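Local coordinates for protein diaminopimelate decarboxylase (Aquifex aeolicus, PDB 2P3E) that probably catalyses the pyridoxal-phosphate-dependent decarboxylation of meso-diaminopimelate to L-lysine, the last step of lysine biosynthesis by the diaminopimelate route, at residues E102-A107 against S122-F127; T293-L298 against E361-G366; Y37-N42 against S283-A288; E186-S191 against K232-K237. One frame throughout, in Å; residues are numbered along the deposited sequence.

Contact 1: residues E102-A107 against S122-F127; sequences ERIVYA and SEILMF
V105 bridges M126, and Y106 bridges F127, where strands 104-106 and 126-129 run parallel as neighbours in the beta/alpha barrel of the pyridoxal-phosphate-binding domain, as in the family; helix 113-121 makes the beta-alpha-beta crossover between them. L125 N donates a hydrogen bond to I104 O over 2.9 Å, bent to 130° at the hydrogen, and Y106 N reaches M126 O at 3.0 Å, straighter. M126 O also takes a CA-H contact from V105. L125 turns its CG anti to the backbone N (chi1 -176°), which lays the side chain against E102 O, with L125 CB 3.5 Å from that oxygen.

On the face of V105 and M126 the two side chains lie alongside each other, pointing the same way, with V105 CG1 4.1 Å from M126 CB. On the face of Y106 and F127 the rings are nearly parallel but slid so far that they barely overlap, centroids 5.9 Å apart. The CG1 branch of I124 sits between the backbone N and the carbonyl carbon (chi1 62°), which lays CD1 over the centre of the F127 ring, 3.6 Å above its plane. CD1 also lies at the edge of the Y106 ring, near its plane, and is 3.5 Å from Y106 CB. The Y106 hydroxyl bonds to G110 O.

V105 also packs on E279, a probable cofactor-binding residue, and Y106 and F127 press on A119 of the helix. The chemistry is thus split by face: the V105 side borders the barrel interior, while the aromatic side seals strand to helix with carbon contacts.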
loop_
_atom_site.group_PDB
_atom_site.type_symbol
_atom_site.label_atom_id
_atom_site.label_comp_id
_atom_site.label_asym_id
_atom_site.label_seq_id
_atom_site.Cartn_x
_atom_site.Cartn_y
_atom_site.Cartn_z
ATOM N N GLU B 102 -26.324 -13.881 -9.402
ATOM C CA GLU B 102 -27.172 -14.599 -8.447
ATOM C C GLU B 102 -26.396 -15.162 -7.240
ATOM O O GLU B 102 -26.998 -15.541 -6.230
ATOM C CB GLU B 102 -27.969 -15.701 -9.161
ATOM C CG GLU B 102 -28.961 -15.174 -10.226
ATOM C CD GLU B 102 -28.334 -14.903 -11.581
ATOM O OE1 GLU B 102 -27.121 -15.123 -11.736
ATOM O OE2 GLU B 102 -29.059 -14.466 -12.506
ATOM N N ARG B 103 -25.065 -15.227 -7.340
ATOM C CA ARG B 103 -24.231 -15.650 -6.205
ATOM C C ARG B 103 -23.323 -14.503 -5.703
ATOM O O ARG B 103 -22.354 -14.737 -4.994
ATOM C CB ARG B 103 -23.391 -16.864 -6.579
ATOM C CG ARG B 103 -24.200 -18.092 -7.089
ATOM C CD ARG B 103 -23.427 -19.409 -6.932
ATOM N NE ARG B 103 -22.062 -19.349 -7.481
ATOM C CZ ARG B 103 -21.624 -19.999 -8.569
ATOM N NH1 ARG B 103 -22.445 -20.798 -9.264
ATOM N NH2 ARG B 103 -20.347 -19.866 -8.955
ATOM N N ILE B 104 -23.656 -13.264 -6.057
ATOM C CA ILE B 104 -22.838 -12.109 -5.670
ATOM C C ILE B 104 -23.557 -11.231 -4.646
ATOM O O ILE B 104 -24.727 -10.852 -4.852
ATOM C CB ILE B 104 -22.428 -11.274 -6.915
ATOM C CG1 ILE B 104 -21.598 -12.142 -7.871
ATOM C CG2 ILE B 104 -21.739 -9.926 -6.511
ATOM C CD1 ILE B 104 -21.131 -11.416 -9.137
ATOM N N VAL B 105 -22.861 -10.932 -3.539
ATOM C CA VAL B 105 -23.361 -10.006 -2.525
ATOM C C VAL B 105 -22.390 -8.816 -2.384
ATOM O O VAL B 105 -21.178 -8.983 -2.498
ATOM C CB VAL B 105 -23.606 -10.701 -1.150
ATOM C CG1 VAL B 105 -24.697 -11.793 -1.269
ATOM C CG2 VAL B 105 -22.303 -11.305 -0.588
ATOM N N TYR B 106 -22.928 -7.630 -2.128
ATOM C CA TYR B 106 -22.128 -6.416 -2.212
ATOM C C TYR B 106 -22.153 -5.699 -0.865
ATOM O O TYR B 106 -23.196 -5.169 -0.464
ATOM C CB TYR B 106 -22.669 -5.515 -3.339
ATOM C CG TYR B 106 -21.827 -4.289 -3.776
ATOM C CD1 TYR B 106 -22.133 -3.618 -4.964
ATOM C CD2 TYR B 106 -20.745 -3.826 -3.036
ATOM C CE1 TYR B 106 -21.399 -2.501 -5.389
ATOM C CE2 TYR B 106 -20.005 -2.703 -3.457
ATOM C CZ TYR B 106 -20.340 -2.052 -4.635
ATOM O OH TYR B 106 -19.610 -0.941 -5.071
ATOM N N ALA B 107 -21.012 -5.686 -0.178
ATOM C CA ALA B 107 -20.903 -5.033 1.134
ATOM C C ALA B 107 -20.082 -3.745 1.098
ATOM O O ALA B 107 -19.634 -3.302 0.051
ATOM C CB ALA B 107 -20.336 -5.978 2.152
ATOM N N SER B 122 -26.719 -5.442 -12.885
ATOM C CA SER B 122 -26.267 -6.815 -12.925
ATOM C C SER B 122 -27.218 -7.761 -12.185
ATOM O O SER B 122 -27.046 -8.967 -12.266
ATOM C CB SER B 122 -24.849 -6.945 -12.349
ATOM O OG SER B 122 -23.917 -6.207 -13.134
ATOM N N GLU B 123 -28.208 -7.209 -11.479
ATOM C CA GLU B 123 -29.151 -8.018 -10.686
ATOM C C GLU B 123 -28.433 -8.944 -9.674
ATOM O O GLU B 123 -28.677 -10.150 -9.625
ATOM C CB GLU B 123 -30.097 -8.813 -11.609
ATOM C CG GLU B 123 -31.006 -7.935 -12.470
ATOM C CD GLU B 123 -32.260 -7.411 -11.733
ATOM O OE1 GLU B 123 -32.432 -7.619 -10.505
ATOM O OE2 GLU B 123 -33.100 -6.780 -12.400
ATOM N N ILE B 124 -27.539 -8.369 -8.871
ATOM C CA ILE B 124 -26.792 -9.168 -7.885
ATOM C C ILE B 124 -27.777 -9.701 -6.838
ATOM O O ILE B 124 -28.898 -9.189 -6.738
ATOM C CB ILE B 124 -25.634 -8.372 -7.223
ATOM C CG1 ILE B 124 -26.175 -7.158 -6.457
ATOM C CG2 ILE B 124 -24.584 -7.976 -8.277
ATOM C CD1 ILE B 124 -25.202 -6.589 -5.435
ATOM N N LEU B 125 -27.366 -10.718 -6.080
ATOM C CA LEU B 125 -28.243 -11.379 -5.111
ATOM C C LEU B 125 -28.766 -10.394 -4.064
ATOM O O LEU B 125 -29.979 -10.322 -3.804
ATOM C CB LEU B 125 -27.525 -12.566 -4.448
ATOM C CG LEU B 125 -28.333 -13.420 -3.465
ATOM C CD1 LEU B 125 -29.580 -14.072 -4.136
ATOM C CD2 LEU B 125 -27.445 -14.491 -2.848
ATOM N N MET B 126 -27.851 -9.604 -3.503
ATOM C CA MET B 126 -28.168 -8.787 -2.360
ATOM C C MET B 126 -27.128 -7.689 -2.125
ATOM O O MET B 126 -25.926 -7.949 -2.182
ATOM C CB MET B 126 -28.220 -9.709 -1.143
ATOM C CG MET B 126 -28.772 -9.138 0.124
ATOM S SD MET B 126 -29.159 -10.520 1.204
ATOM C CE MET B 126 -27.591 -10.928 1.995
ATOM N N PHE B 127 -27.615 -6.477 -1.857
ATOM C CA PHE B 127 -26.809 -5.397 -1.287
ATOM C C PHE B 127 -26.854 -5.457 0.245
ATOM O O PHE B 127 -27.945 -5.437 0.858
ATOM C CB PHE B 127 -27.337 -4.034 -1.733
ATOM C CG PHE B 127 -27.158 -3.759 -3.194
ATOM C CD1 PHE B 127 -26.027 -3.092 -3.658
ATOM C CD2 PHE B 127 -28.113 -4.200 -4.117
ATOM C CE1 PHE B 127 -25.862 -2.849 -5.032
ATOM C CE2 PHE B 127 -27.957 -3.959 -5.489
ATOM C CZ PHE B 127 -26.837 -3.281 -5.941
#

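Contact 2: residues T293-L298 against E361-G366; sequences TQVQFL and EEVQRG
The loop 361-366, which links strands 358-361 and 368-371, closes over strand 289-301 of the mixed beta sheet at a classic beta bulge, where Q296 and F297 both face I308. G366 N donates to V295 O at 2.9 Å and nearly straight, 170° at the hydrogen. Beside it, the extended side chain of Q294 brings NE2 to G366 O over 3.3 Å, the donor tilted out of the carbonyl plane. R365 stretches across the bulge with its chain extended from CG to NE and makes a weak bond, NE to Q296 O at 2.8 Å, with the oxygen at the edge of the guanidinium. Its NH2 forms a salt bridge with E113 of the second subunit and is joined to Q296 OE1 through a water.

Q296 is fixed in turn: its NE2 bonds to both Q294 O and Q294 OE1. V295 CG2 meets V363 CG2 at 3.9 Å, and L298 reaches V363 O with both methyls, CD1 and CD2 each at 3.5 Å. The Q364 side chain crosses that of L298 at about a right angle, its NE2 3.5 Å from L298 CD1. L298 N is hydrogen-bonded to Q133 OE1 of the second subunit, so the homodimer interface takes in this loop-covered beta bulge.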
loop_
_atom_site.group_PDB
_atom_site.type_symbol
_atom_site.label_atom_id
_atom_site.label_comp_id
_atom_site.label_asym_id
_atom_site.label_seq_id
_atom_site.Cartn_x
_atom_site.Cartn_y
_atom_site.Cartn_z
ATOM N N THR B 293 11.453 -14.921 -1.452
ATOM C CA THR B 293 12.313 -13.762 -1.573
ATOM C C THR B 293 13.779 -14.188 -1.511
ATOM O O THR B 293 14.104 -15.164 -0.863
ATOM C CB THR B 293 11.965 -12.681 -0.491
ATOM O OG1 THR B 293 12.791 -11.533 -0.669
ATOM C CG2 THR B 293 12.132 -13.213 0.947
ATOM N N GLN B 294 14.646 -13.449 -2.197
ATOM C CA GLN B 294 16.079 -13.760 -2.211
ATOM C C GLN B 294 16.870 -12.786 -1.338
ATOM O O GLN B 294 16.661 -11.566 -1.374
ATOM C CB GLN B 294 16.597 -13.742 -3.652
ATOM C CG GLN B 294 18.061 -14.164 -3.803
ATOM C CD GLN B 294 18.561 -13.965 -5.207
ATOM O OE1 GLN B 294 18.441 -12.875 -5.781
ATOM N NE2 GLN B 294 19.133 -15.013 -5.773
ATOM N N VAL B 295 17.778 -13.346 -0.543
ATOM C CA VAL B 295 18.691 -12.577 0.291
ATOM C C VAL B 295 19.694 -11.815 -0.591
ATOM O O VAL B 295 20.351 -12.405 -1.457
ATOM C CB VAL B 295 19.450 -13.489 1.312
ATOM C CG1 VAL B 295 20.449 -12.649 2.130
ATOM C CG2 VAL B 295 18.466 -14.236 2.234
ATOM N N GLN B 296 19.772 -10.501 -0.381
ATOM C CA GLN B 296 20.645 -9.614 -1.137
ATOM C C GLN B 296 21.893 -9.287 -0.331
ATOM O O GLN B 296 23.002 -9.419 -0.846
ATOM C CB GLN B 296 19.908 -8.327 -1.521
ATOM C CG GLN B 296 18.648 -8.548 -2.347
ATOM C CD GLN B 296 18.888 -9.386 -3.589
ATOM O OE1 GLN B 296 19.723 -9.048 -4.433
ATOM N NE2 GLN B 296 18.159 -10.493 -3.709
ATOM N N PHE B 297 21.714 -8.885 0.933
ATOM C CA PHE B 297 22.846 -8.514 1.793
ATOM C C PHE B 297 22.645 -8.989 3.230
ATOM O O PHE B 297 21.507 -9.084 3.708
ATOM C CB PHE B 297 23.060 -6.992 1.827
ATOM C CG PHE B 297 23.216 -6.364 0.476
ATOM C CD1 PHE B 297 24.415 -6.451 -0.216
ATOM C CD2 PHE B 297 22.153 -5.688 -0.106
ATOM C CE1 PHE B 297 24.548 -5.867 -1.492
ATOM C CE2 PHE B 297 22.282 -5.100 -1.367
ATOM C CZ PHE B 297 23.489 -5.191 -2.056
ATOM N N LEU B 298 23.761 -9.283 3.901
ATOM C CA LEU B 298 23.809 -9.384 5.366
ATOM C C LEU B 298 24.569 -8.180 5.890
ATOM O O LEU B 298 25.562 -7.758 5.291
ATOM C CB LEU B 298 24.513 -10.667 5.828
ATOM C CG LEU B 298 24.002 -12.003 5.275
ATOM C CD1 LEU B 298 24.915 -13.141 5.737
ATOM C CD2 LEU B 298 22.545 -12.292 5.683
ATOM N N GLU B 361 17.600 -19.806 10.627
ATOM C CA GLU B 361 18.836 -20.421 10.159
ATOM C C GLU B 361 19.659 -19.340 9.488
ATOM O O GLU B 361 19.110 -18.480 8.767
ATOM C CB GLU B 361 18.486 -21.501 9.152
ATOM C CG GLU B 361 19.344 -22.727 9.188
ATOM C CD GLU B 361 18.801 -23.831 8.296
ATOM O OE1 GLU B 361 17.671 -24.327 8.535
ATOM O OE2 GLU B 361 19.519 -24.204 7.355
ATOM N N GLU B 362 20.962 -19.341 9.763
ATOM C CA GLU B 362 21.871 -18.434 9.099
ATOM C C GLU B 362 21.701 -18.694 7.604
ATOM O O GLU B 362 21.712 -19.858 7.170
ATOM C CB GLU B 362 23.324 -18.696 9.525
ATOM C CG GLU B 362 23.674 -18.141 10.888
ATOM C CD GLU B 362 25.129 -18.366 11.274
ATOM O OE1 GLU B 362 25.763 -19.305 10.751
ATOM O OE2 GLU B 362 25.637 -17.590 12.105
ATOM N N VAL B 363 21.473 -17.633 6.843
ATOM C CA VAL B 363 21.330 -17.727 5.389
ATOM C C VAL B 363 22.313 -16.769 4.747
ATOM O O VAL B 363 22.715 -15.791 5.366
ATOM C CB VAL B 363 19.883 -17.407 4.917
ATOM C CG1 VAL B 363 18.944 -18.589 5.217
ATOM C CG2 VAL B 363 19.367 -16.089 5.543
ATOM N N GLN B 364 22.715 -17.048 3.512
ATOM C CA GLN B 364 23.689 -16.198 2.833
ATOM C C GLN B 364 23.085 -15.493 1.617
ATOM O O GLN B 364 22.000 -15.860 1.157
ATOM C CB GLN B 364 24.924 -17.018 2.435
ATOM C CG GLN B 364 25.723 -17.598 3.655
ATOM C CD GLN B 364 26.209 -16.527 4.641
ATOM O OE1 GLN B 364 27.043 -15.682 4.301
ATOM N NE2 GLN B 364 25.682 -16.561 5.872
ATOM N N ARG B 365 23.815 -14.499 1.107
ATOM C CA ARG B 365 23.443 -13.800 -0.109
ATOM C C ARG B 365 23.170 -14.821 -1.225
ATOM O O ARG B 365 23.958 -15.746 -1.425
ATOM C CB ARG B 365 24.559 -12.819 -0.518
ATOM C CG ARG B 365 24.361 -12.183 -1.895
ATOM C CD ARG B 365 25.189 -10.888 -2.080
ATOM N NE ARG B 365 24.587 -9.992 -3.092
ATOM C CZ ARG B 365 24.914 -10.039 -4.375
ATOM N NH1 ARG B 365 25.811 -10.926 -4.761
ATOM N NH2 ARG B 365 24.370 -9.221 -5.263
ATOM N N GLY B 366 22.035 -14.669 -1.909
ATOM C CA GLY B 366 21.666 -15.548 -3.021
ATOM C C GLY B 366 20.676 -16.643 -2.624
ATOM O O GLY B 366 19.968 -17.193 -3.476
HETATM O O HOH W 1 22.293 -7.604 -4.543
#

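Contact 3: residues Y37-N42 against S283-A288; sequences YVYSSN and SIMGNA
With CG of M285 opposite the carbonyl carbon (chi1 -77°) and the chain folded again at chi2 and chi3, the methyl CE swings towards Y39, whose own CG is likewise opposite its carbonyl carbon (chi1 -59°). The two side chains cross at about a right angle, M285 CE lying 3.8 Å from Y39 CD1 and 3.9 Å from Y39 CE1, so the methyl comes up to the CD1-CE1 bond of the ring. The Y39 hydroxyl is bonded to E393.

The backbone supplies the polar half of the contact. S40 N donates to A288 O over 2.9 Å, with 161° at the hydrogen. The same oxygen takes a CA-H contact from Y39 CA at 3.3 Å, so a single buried carbonyl receives two donors from adjoining residues. A weak bond also runs from A288 N to M285 O. S40 is also the N-cap of helix 41-54: its OG bonds to F43 N, and to E21 as well.

The contact therefore lies where strand 36-40 passes into helix 41-54, at the join between the beta domain and the barrel. M285 follows soon after R282, a probable cofactor and substrate ligand, and packs on I44 of helix 41-54 and L72 of helix 70-78; A288 packs on F43 and I44. A288 leads straight into strand 289-301, and V38 pairs with I290 as the antiparallel pairing with strand 36-40 continues.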
loop_
_atom_site.group_PDB
_atom_site.type_symbol
_atom_site.label_atom_id
_atom_site.label_comp_id
_atom_site.label_asym_id
_atom_site.label_seq_id
_atom_site.Cartn_x
_atom_site.Cartn_y
_atom_site.Cartn_z
ATOM N N TYR B 37 5.143 -14.726 -5.585
ATOM C CA TYR B 37 4.003 -15.302 -4.876
ATOM C C TYR B 37 3.659 -16.655 -5.475
ATOM O O TYR B 37 3.410 -16.774 -6.683
ATOM C CB TYR B 37 2.787 -14.379 -4.952
ATOM C CG TYR B 37 2.724 -13.340 -3.845
ATOM C CD1 TYR B 37 3.068 -12.000 -4.077
ATOM C CD2 TYR B 37 2.316 -13.702 -2.562
ATOM C CE1 TYR B 37 2.986 -11.037 -3.032
ATOM C CE2 TYR B 37 2.254 -12.770 -1.529
ATOM C CZ TYR B 37 2.588 -11.445 -1.769
ATOM O OH TYR B 37 2.489 -10.553 -0.711
ATOM N N VAL B 38 3.617 -17.671 -4.622
ATOM C CA VAL B 38 3.339 -19.041 -5.064
ATOM C C VAL B 38 2.096 -19.548 -4.345
ATOM O O VAL B 38 2.030 -19.463 -3.123
ATOM C CB VAL B 38 4.549 -19.979 -4.764
ATOM C CG1 VAL B 38 4.261 -21.417 -5.263
ATOM C CG2 VAL B 38 5.838 -19.436 -5.409
ATOM N N TYR B 39 1.119 -20.062 -5.110
ATOM C CA TYR B 39 -0.124 -20.543 -4.556
ATOM C C TYR B 39 -0.318 -22.046 -4.796
ATOM O O TYR B 39 0.065 -22.570 -5.852
ATOM C CB TYR B 39 -1.315 -19.780 -5.164
ATOM C CG TYR B 39 -1.272 -18.282 -4.946
ATOM C CD1 TYR B 39 -1.819 -17.705 -3.801
ATOM C CD2 TYR B 39 -0.659 -17.443 -5.876
ATOM C CE1 TYR B 39 -1.773 -16.309 -3.602
ATOM C CE2 TYR B 39 -0.628 -16.049 -5.694
ATOM C CZ TYR B 39 -1.169 -15.501 -4.566
ATOM O OH TYR B 39 -1.109 -14.129 -4.431
ATOM N N SER B 40 -0.940 -22.710 -3.824
ATOM C CA SER B 40 -1.334 -24.121 -3.937
ATOM C C SER B 40 -2.779 -24.223 -4.393
ATOM O O SER B 40 -3.708 -23.843 -3.674
ATOM C CB SER B 40 -1.143 -24.846 -2.594
ATOM O OG SER B 40 -1.879 -26.077 -2.552
ATOM N N SER B 41 -2.970 -24.779 -5.591
ATOM C CA SER B 41 -4.295 -24.983 -6.138
ATOM C C SER B 41 -5.143 -25.897 -5.245
ATOM O O SER B 41 -6.304 -25.577 -4.934
ATOM C CB SER B 41 -4.188 -25.566 -7.556
ATOM O OG SER B 41 -5.460 -25.685 -8.149
ATOM N N ASN B 42 -4.563 -27.024 -4.824
ATOM C CA ASN B 42 -5.321 -28.004 -4.049
ATOM C C ASN B 42 -5.637 -27.535 -2.642
ATOM O O ASN B 42 -6.656 -27.936 -2.079
ATOM C CB ASN B 42 -4.643 -29.380 -4.040
ATOM C CG ASN B 42 -4.908 -30.148 -5.314
ATOM O OD1 ASN B 42 -6.058 -30.459 -5.630
ATOM N ND2 ASN B 42 -3.847 -30.410 -6.089
ATOM N N SER B 283 -9.535 -17.415 5.366
ATOM C CA SER B 283 -9.521 -18.858 5.671
ATOM C C SER B 283 -9.438 -19.758 4.434
ATOM O O SER B 283 -9.157 -20.966 4.558
ATOM C CB SER B 283 -10.696 -19.294 6.574
ATOM O OG SER B 283 -11.942 -18.919 6.024
ATOM N N ILE B 284 -9.686 -19.208 3.255
ATOM C CA ILE B 284 -9.461 -19.972 2.017
ATOM C C ILE B 284 -8.095 -19.643 1.422
ATOM O O ILE B 284 -7.343 -20.546 1.042
ATOM C CB ILE B 284 -10.594 -19.721 0.972
ATOM C CG1 ILE B 284 -11.916 -20.349 1.455
ATOM C CG2 ILE B 284 -10.187 -20.231 -0.432
ATOM C CD1 ILE B 284 -13.114 -20.006 0.540
ATOM N N MET B 285 -7.751 -18.359 1.379
ATOM C CA MET B 285 -6.561 -17.917 0.650
ATOM C C MET B 285 -5.267 -17.796 1.461
ATOM O O MET B 285 -4.174 -17.937 0.908
ATOM C CB MET B 285 -6.841 -16.562 -0.021
ATOM C CG MET B 285 -7.697 -16.650 -1.283
ATOM S SD MET B 285 -7.090 -17.858 -2.523
ATOM C CE MET B 285 -5.412 -17.331 -2.737
ATOM N N GLY B 286 -5.391 -17.510 2.752
ATOM C CA GLY B 286 -4.250 -17.062 3.583
ATOM C C GLY B 286 -3.054 -17.988 3.527
ATOM O O GLY B 286 -1.966 -17.582 3.113
ATOM N N ASN B 287 -3.258 -19.245 3.923
ATOM C CA ASN B 287 -2.142 -20.208 3.908
ATOM C C ASN B 287 -1.962 -20.932 2.578
ATOM O O ASN B 287 -1.085 -21.789 2.437
ATOM C CB ASN B 287 -2.251 -21.194 5.073
ATOM C CG ASN B 287 -1.629 -20.646 6.334
ATOM O OD1 ASN B 287 -0.495 -20.162 6.313
ATOM N ND2 ASN B 287 -2.349 -20.735 7.448
ATOM N N ALA B 288 -2.793 -20.560 1.603
ATOM C CA ALA B 288 -2.676 -21.070 0.233
ATOM C C ALA B 288 -1.470 -20.474 -0.490
ATOM O O ALA B 288 -0.953 -21.072 -1.440
ATOM C CB ALA B 288 -3.949 -20.733 -0.556
#

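Contact 4: residues E186-S191 against K232-K237; sequences EYEYAS and KGFDIK
This is mainly a ring-against-helix contact with a polar rim at the outside of the barrel, where F234, in the loop between helix 214-231 and strand 238-240, packs against helix 183-191. No hydrogen bond crosses it. The F234 ring is held out towards the helix with CG opposite its carbonyl carbon (chi1 -65°), and its far end meets the turn Y187-S191. F234 CE1 lies 3.5 Å from Y187 O and 3.9 Å from S191 CB, while F234 CZ is 4.1 Å from Y187 CB.

E188 bends at chi2 and comes to the ring from the side: OE2 lies at the ring edge, in its plane, 3.8 Å from F234 CE2, with the carboxylate turned 74° from the ring. The same oxygen rests against K232 CD, also at 3.8 Å, but the charges do not touch, K232 NZ standing 5.4 Å from E188 OE2. S191 OG turns back to bond to E188 O at 2.7 Å, within the helix. Deeper in, Y187 CE2 reaches I236 CD1 at 4.4 Å, and the tyrosine hydroxyl is bonded to G200 and I153.

F234 also packs on I198 and L229, and I236 on Y226 and L229, so this loop links two outer helices over strand 196-202. Cohesion rests on van der Waals contact of the ring with helix carbons and the Y187 carbonyl oxygen. The carboxylate at the ring edge probably adds a modest attraction, and K232 may separately attract E188 weakly.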
loop_
_atom_site.group_PDB
_atom_site.type_symbol
_atom_site.label_atom_id
_atom_site.label_comp_id
_atom_site.label_asym_id
_atom_site.label_seq_id
_atom_site.Cartn_x
_atom_site.Cartn_y
_atom_site.Cartn_z
ATOM N N GLU B 186 -34.489 0.726 10.585
ATOM C CA GLU B 186 -34.061 0.777 9.195
ATOM C C GLU B 186 -34.841 -0.165 8.286
ATOM O O GLU B 186 -35.054 0.156 7.126
ATOM C CB GLU B 186 -32.546 0.543 9.061
ATOM C CG GLU B 186 -31.732 1.812 9.299
ATOM C CD GLU B 186 -30.261 1.630 9.012
ATOM O OE1 GLU B 186 -29.894 1.173 7.897
ATOM O OE2 GLU B 186 -29.457 1.953 9.914
ATOM N N TYR B 187 -35.238 -1.330 8.800
ATOM C CA TYR B 187 -36.053 -2.273 8.029
ATOM C C TYR B 187 -37.448 -1.695 7.765
ATOM O O TYR B 187 -37.992 -1.816 6.660
ATOM C CB TYR B 187 -36.156 -3.629 8.741
ATOM C CG TYR B 187 -34.985 -4.534 8.439
ATOM C CD1 TYR B 187 -33.912 -4.639 9.323
ATOM C CD2 TYR B 187 -34.941 -5.259 7.252
ATOM C CE1 TYR B 187 -32.821 -5.456 9.035
ATOM C CE2 TYR B 187 -33.854 -6.087 6.950
ATOM C CZ TYR B 187 -32.799 -6.169 7.839
ATOM O OH TYR B 187 -31.730 -6.979 7.541
ATOM N N GLU B 188 -37.999 -1.043 8.785
ATOM C CA GLU B 188 -39.276 -0.335 8.645
ATOM C C GLU B 188 -39.191 0.790 7.617
ATOM O O GLU B 188 -40.069 0.922 6.771
ATOM C CB GLU B 188 -39.763 0.188 10.001
ATOM C CG GLU B 188 -40.264 -0.926 10.953
ATOM C CD GLU B 188 -41.505 -1.663 10.431
ATOM O OE1 GLU B 188 -42.160 -1.144 9.489
ATOM O OE2 GLU B 188 -41.825 -2.765 10.967
ATOM N N TYR B 189 -38.111 1.563 7.674
ATOM C CA TYR B 189 -37.858 2.628 6.723
ATOM C C TYR B 189 -37.728 2.080 5.298
ATOM O O TYR B 189 -38.367 2.590 4.363
ATOM C CB TYR B 189 -36.610 3.427 7.123
ATOM C CG TYR B 189 -36.327 4.584 6.184
ATOM C CD1 TYR B 189 -36.978 5.811 6.347
ATOM C CD2 TYR B 189 -35.427 4.446 5.113
ATOM C CE1 TYR B 189 -36.735 6.869 5.482
ATOM C CE2 TYR B 189 -35.175 5.496 4.248
ATOM C CZ TYR B 189 -35.844 6.705 4.434
ATOM O OH TYR B 189 -35.618 7.760 3.580
ATOM N N ALA B 190 -36.928 1.023 5.143
ATOM C CA ALA B 190 -36.706 0.402 3.843
ATOM C C ALA B 190 -37.964 -0.223 3.228
ATOM O O ALA B 190 -38.072 -0.319 2.008
ATOM C CB ALA B 190 -35.574 -0.641 3.935
ATOM N N SER B 191 -38.909 -0.659 4.063
ATOM C CA SER B 191 -40.152 -1.263 3.554
ATOM C C SER B 191 -41.018 -0.263 2.780
ATOM O O SER B 191 -41.874 -0.664 1.970
ATOM C CB SER B 191 -40.977 -1.874 4.695
ATOM O OG SER B 191 -41.606 -0.842 5.432
ATOM N N LYS B 232 -43.256 -9.596 12.034
ATOM C CA LYS B 232 -43.736 -8.313 11.500
ATOM C C LYS B 232 -44.133 -8.354 10.022
ATOM O O LYS B 232 -44.614 -7.359 9.481
ATOM C CB LYS B 232 -42.721 -7.186 11.756
ATOM C CG LYS B 232 -42.504 -6.914 13.226
ATOM C CD LYS B 232 -41.808 -5.598 13.477
ATOM C CE LYS B 232 -41.791 -5.288 14.978
ATOM N NZ LYS B 232 -43.168 -5.153 15.573
ATOM N N GLY B 233 -43.947 -9.496 9.371
ATOM C CA GLY B 233 -44.368 -9.640 7.987
ATOM C C GLY B 233 -43.287 -9.528 6.912
ATOM O O GLY B 233 -43.602 -9.567 5.719
ATOM N N PHE B 234 -42.021 -9.398 7.312
ATOM C CA PHE B 234 -40.921 -9.368 6.337
ATOM C C PHE B 234 -40.600 -10.787 5.849
ATOM O O PHE B 234 -40.739 -11.756 6.604
ATOM C CB PHE B 234 -39.648 -8.732 6.929
ATOM C CG PHE B 234 -39.796 -7.276 7.276
ATOM C CD1 PHE B 234 -39.419 -6.289 6.368
ATOM C CD2 PHE B 234 -40.300 -6.888 8.511
ATOM C CE1 PHE B 234 -39.550 -4.928 6.686
ATOM C CE2 PHE B 234 -40.439 -5.540 8.834
ATOM C CZ PHE B 234 -40.056 -4.557 7.926
ATOM N N ASP B 235 -40.173 -10.899 4.594
ATOM C CA ASP B 235 -39.778 -12.168 4.015
ATOM C C ASP B 235 -38.247 -12.215 3.923
ATOM O O ASP B 235 -37.662 -11.838 2.909
ATOM C CB ASP B 235 -40.411 -12.356 2.629
ATOM C CG ASP B 235 -40.097 -13.725 2.011
ATOM O OD1 ASP B 235 -39.615 -14.634 2.720
ATOM O OD2 ASP B 235 -40.328 -13.889 0.794
ATOM N N ILE B 236 -37.622 -12.689 4.990
ATOM C CA ILE B 236 -36.169 -12.778 5.061
ATOM C C ILE B 236 -35.733 -14.112 4.474
ATOM O O ILE B 236 -35.813 -15.160 5.133
ATOM C CB ILE B 236 -35.634 -12.556 6.521
ATOM C CG1 ILE B 236 -36.156 -11.246 7.139
ATOM C CG2 ILE B 236 -34.094 -12.590 6.576
ATOM C CD1 ILE B 236 -35.889 -9.945 6.327
ATOM N N LYS B 237 -35.275 -14.056 3.222
ATOM C CA LYS B 237 -34.832 -15.238 2.489
ATOM C C LYS B 237 -33.395 -15.646 2.829
ATOM O O LYS B 237 -33.066 -16.833 2.763
ATOM C CB LYS B 237 -34.953 -14.996 0.981
ATOM C CG LYS B 237 -36.359 -14.696 0.494
ATOM C CD LYS B 237 -36.307 -14.231 -0.972
ATOM C CE LYS B 237 -37.691 -13.834 -1.504
ATOM N NZ LYS B 237 -38.637 -14.986 -1.516
#

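How the contacts relate
Following the chain from the N terminus, the strand of contact 3 comes first, and its partner waits until 283-288, so contact 3 closes a loop of 240 residues that holds most of the barrel. Within that span contact 1 closes first, joining neighbouring barrel strands, and contact 4 follows in series, tying an outer helix to a loop; their centres are about 18 Å apart. Contact 2 opens only after contact 3 has closed, on strand 289-301, which follows helix 282-285 and pairs with strand 36-40. No two contacts cross. Contacts 1 and 4 belong to the barrel, contact 2 to the mixed sheet on the opposite side of the chain's centre, and contact 3 to the join.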